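Local coordinates for protein inositol-1,4,5-trisphosphate 5-phosphatase 1 (Schizosaccharomyces pombe, PDB 1I9Z) that removes the 5-phosphate from soluble and lipid inositol phosphates through its catalytic domain, helping set cellular phosphoinositide levels in membrane trafficking and signalling, at residues 210-215 with 257-262. Numbering follows the deposited sequence.
Sequences YRISLT and FPPTYK. With 2IP (D-myo-inositol-1,4-bisphosphate), chain C.
Arg211 and Tyr261 meet at the ligand, where CE2 of the tyrosine lies over one face of the guanidinium, displaced toward its rim, 3.8 Å from Arg211 NH1. From the tyrosine's side the approach is oblique. No hydrogen bond joins 210-215 to 257-262, and their direct contact buries just 128 Å² in all; its second element is apolar, Ile212 CD1 against Pro259 CG at 3.9 Å, the two side chains crossing at about a right angle. Helix 216-224 backs this pair, with Val219 on Ile212 and Ile223 on Pro259.

Most of the polar contacts centre on O5 of D-myo-inositol-1,4-bisphosphate. Arg211 NH1 donates to O5 at 3.0 Å (N-H...O angle 142°) with O5 near the guanidinium plane, and also reaches O6 at 3.3 Å; NH2 adds a weak bond to O5. A bend at chi2 (-57°) turns the arginine chain toward the inositol, while NE bonds to the carbonyl oxygen of Asn209, helping fix the group's rotation. Tyr261 OH lies at hydrogen-bonding distance from O5, 2.5 Å, but is modelled too near the 4-phosphate for the exact geometry to be trusted. CG set anti to the backbone N (chi1 171°) sends its ring toward Arg211 and the ligand, and CB of Lys262 covers one face above the ring centre. Lys262 NZ makes a weak, long bond to phosphate oxygen O42 at 3.5 Å.

Replacing Tyr261 with an alanine would probably leave O5 without its phenolic partner and the guanidinium face without the aromatic carbon that touches it.

Two loops of this DNase I-like domain, following strand 201-205 and preceding strand 283-288, thus converge on the 5-hydroxyl that dephosphorylation leaves. Arginine and tyrosine probably help recognise that position, while the lysine's positive charge would probably complement the 4-phosphate.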
loop_
_atom_site.group_PDB
_atom_site.type_symbol
_atom_site.label_atom_id
_atom_site.label_comp_id
_atom_site.label_asym_id
_atom_site.label_seq_id
_atom_site.Cartn_x
_atom_site.Cartn_y
_atom_site.Cartn_z
ATOM N N TYR A 210 13.074 6.901 -6.359
ATOM C CA TYR A 210 14.319 6.216 -6.686
ATOM C C TYR A 210 14.470 6.171 -8.186
ATOM O O TYR A 210 13.464 6.001 -8.947
ATOM C CB TYR A 210 14.346 4.832 -6.096
ATOM C CG TYR A 210 14.567 4.838 -4.578
ATOM C CD1 TYR A 210 13.484 4.837 -3.694
ATOM C CD2 TYR A 210 15.863 4.794 -4.043
ATOM C CE1 TYR A 210 13.668 4.781 -2.310
ATOM C CE2 TYR A 210 16.055 4.769 -2.659
ATOM C CZ TYR A 210 14.923 4.757 -1.805
ATOM O OH TYR A 210 15.117 4.705 -0.463
ATOM N N ARG A 211 15.729 6.259 -8.627
ATOM C CA ARG A 211 16.033 6.434 -10.073
ATOM C C ARG A 211 16.861 5.299 -10.695
ATOM O O ARG A 211 17.298 4.346 -9.997
ATOM C CB ARG A 211 16.800 7.757 -10.273
ATOM C CG ARG A 211 16.135 9.016 -9.635
ATOM C CD ARG A 211 14.707 9.239 -10.164
ATOM N NE ARG A 211 14.069 10.358 -9.457
ATOM C CZ ARG A 211 14.177 11.637 -9.834
ATOM N NH1 ARG A 211 14.891 11.949 -10.920
ATOM N NH2 ARG A 211 13.624 12.608 -9.079
ATOM N N ILE A 212 16.977 5.343 -12.039
ATOM C CA ILE A 212 17.827 4.333 -12.729
ATOM C C ILE A 212 19.165 5.068 -12.890
ATOM O O ILE A 212 19.240 6.146 -13.516
ATOM C CB ILE A 212 17.228 3.980 -14.105
ATOM C CG1 ILE A 212 15.882 3.251 -13.888
ATOM C CG2 ILE A 212 18.205 3.098 -14.913
ATOM C CD1 ILE A 212 15.152 3.125 -15.219
ATOM N N SER A 213 20.264 4.463 -12.381
ATOM C CA SER A 213 21.536 5.154 -12.414
ATOM C C SER A 213 22.314 5.052 -13.739
ATOM O O SER A 213 23.498 4.622 -13.746
ATOM C CB SER A 213 22.428 4.646 -11.223
ATOM O OG SER A 213 21.619 4.567 -10.044
ATOM N N LEU A 214 21.658 5.435 -14.844
ATOM C CA LEU A 214 22.316 5.495 -16.164
ATOM C C LEU A 214 21.916 6.872 -16.751
ATOM O O LEU A 214 21.102 7.581 -16.136
ATOM C CB LEU A 214 21.888 4.323 -17.072
ATOM C CG LEU A 214 22.241 2.906 -16.606
ATOM C CD1 LEU A 214 21.445 1.921 -17.484
ATOM C CD2 LEU A 214 23.780 2.640 -16.763
ATOM N N THR A 215 22.501 7.284 -17.877
ATOM C CA THR A 215 22.161 8.583 -18.485
ATOM C C THR A 215 20.936 8.424 -19.394
ATOM O O THR A 215 20.520 7.320 -19.773
ATOM C CB THR A 215 23.292 9.116 -19.396
ATOM O OG1 THR A 215 23.482 8.146 -20.450
ATOM C CG2 THR A 215 24.600 9.325 -18.590
ATOM N N PHE A 257 6.525 -3.245 -16.591
ATOM C CA PHE A 257 6.094 -2.019 -17.270
ATOM C C PHE A 257 7.234 -1.037 -17.383
ATOM O O PHE A 257 8.157 -1.059 -16.576
ATOM C CB PHE A 257 4.890 -1.392 -16.512
ATOM C CG PHE A 257 5.126 -1.198 -15.055
ATOM C CD1 PHE A 257 5.634 0.021 -14.559
ATOM C CD2 PHE A 257 4.817 -2.228 -14.155
ATOM C CE1 PHE A 257 5.816 0.199 -13.139
ATOM C CE2 PHE A 257 5.002 -2.072 -12.757
ATOM C CZ PHE A 257 5.494 -0.851 -12.250
ATOM N N PRO A 258 7.187 -0.129 -18.373
ATOM C CA PRO A 258 8.253 0.849 -18.554
ATOM C C PRO A 258 8.285 1.910 -17.447
ATOM O O PRO A 258 7.276 2.071 -16.730
ATOM C CB PRO A 258 7.923 1.492 -19.903
ATOM C CG PRO A 258 6.781 0.627 -20.537
ATOM C CD PRO A 258 6.107 0.001 -19.395
ATOM N N PRO A 259 9.421 2.592 -17.263
ATOM C CA PRO A 259 9.648 3.666 -16.282
ATOM C C PRO A 259 8.453 4.629 -16.435
ATOM O O PRO A 259 8.037 4.986 -17.586
ATOM C CB PRO A 259 10.924 4.317 -16.806
ATOM C CG PRO A 259 11.762 3.040 -17.171
ATOM C CD PRO A 259 10.697 2.190 -17.908
ATOM N N THR A 260 7.843 4.958 -15.282
ATOM C CA THR A 260 6.648 5.754 -15.264
ATOM C C THR A 260 6.902 7.243 -15.210
ATOM O O THR A 260 5.953 8.019 -15.159
ATOM C CB THR A 260 5.827 5.409 -14.021
ATOM O OG1 THR A 260 6.691 5.515 -12.830
ATOM C CG2 THR A 260 5.311 3.948 -14.117
ATOM N N TYR A 261 8.178 7.609 -15.211
ATOM C CA TYR A 261 8.602 8.941 -15.092
ATOM C C TYR A 261 9.757 9.154 -16.025
ATOM O O TYR A 261 10.609 8.282 -16.270
ATOM C CB TYR A 261 9.094 9.252 -13.655
ATOM C CG TYR A 261 9.764 10.587 -13.468
ATOM C CD1 TYR A 261 8.999 11.738 -13.227
ATOM C CD2 TYR A 261 11.181 10.699 -13.430
ATOM C CE1 TYR A 261 9.613 12.985 -12.919
ATOM C CE2 TYR A 261 11.795 11.958 -13.147
ATOM C CZ TYR A 261 11.004 13.072 -12.889
ATOM O OH TYR A 261 11.568 14.312 -12.581
ATOM N N LYS A 262 9.426 10.389 -16.340
ATOM C CA LYS A 262 9.391 11.676 -16.887
ATOM C C LYS A 262 8.858 11.828 -18.269
ATOM O O LYS A 262 9.600 11.847 -19.154
ATOM C CB LYS A 262 10.651 12.412 -16.626
ATOM C CG LYS A 262 10.491 13.668 -17.139
ATOM C CD LYS A 262 9.472 14.350 -16.383
ATOM C CE LYS A 262 10.298 15.512 -15.805
ATOM N NZ LYS A 262 9.481 16.783 -16.007
HETATM C C1 2IP C . 16.285 17.033 -9.757
HETATM C C2 2IP C . 15.257 18.109 -9.323
HETATM C C3 2IP C . 14.080 18.238 -10.348
HETATM C C4 2IP C . 13.366 16.894 -10.650
HETATM C C5 2IP C . 14.434 15.924 -11.204
HETATM C C6 2IP C . 15.595 15.684 -10.195
HETATM O O1 2IP C . 17.656 17.159 -10.024
HETATM O O2 2IP C . 14.676 17.818 -8.081
HETATM O O3 2IP C . 13.104 19.112 -9.862
HETATM O O4 2IP C . 12.311 17.127 -11.639
HETATM O O5 2IP C . 13.844 14.661 -11.512
HETATM O O6 2IP C . 16.443 14.808 -10.927
HETATM P P4 2IP C . 10.774 16.956 -11.347
HETATM O O41 2IP C . 10.596 15.521 -10.727
HETATM O O42 2IP C . 10.014 17.078 -12.589
HETATM O O43 2IP C . 10.495 18.110 -10.367
HETATM P P1 2IP C . 18.895 16.741 -9.282
HETATM O O11 2IP C . 19.726 18.035 -9.258
HETATM O O12 2IP C . 18.788 16.191 -7.881
HETATM O O13 2IP C . 19.606 15.786 -10.248
#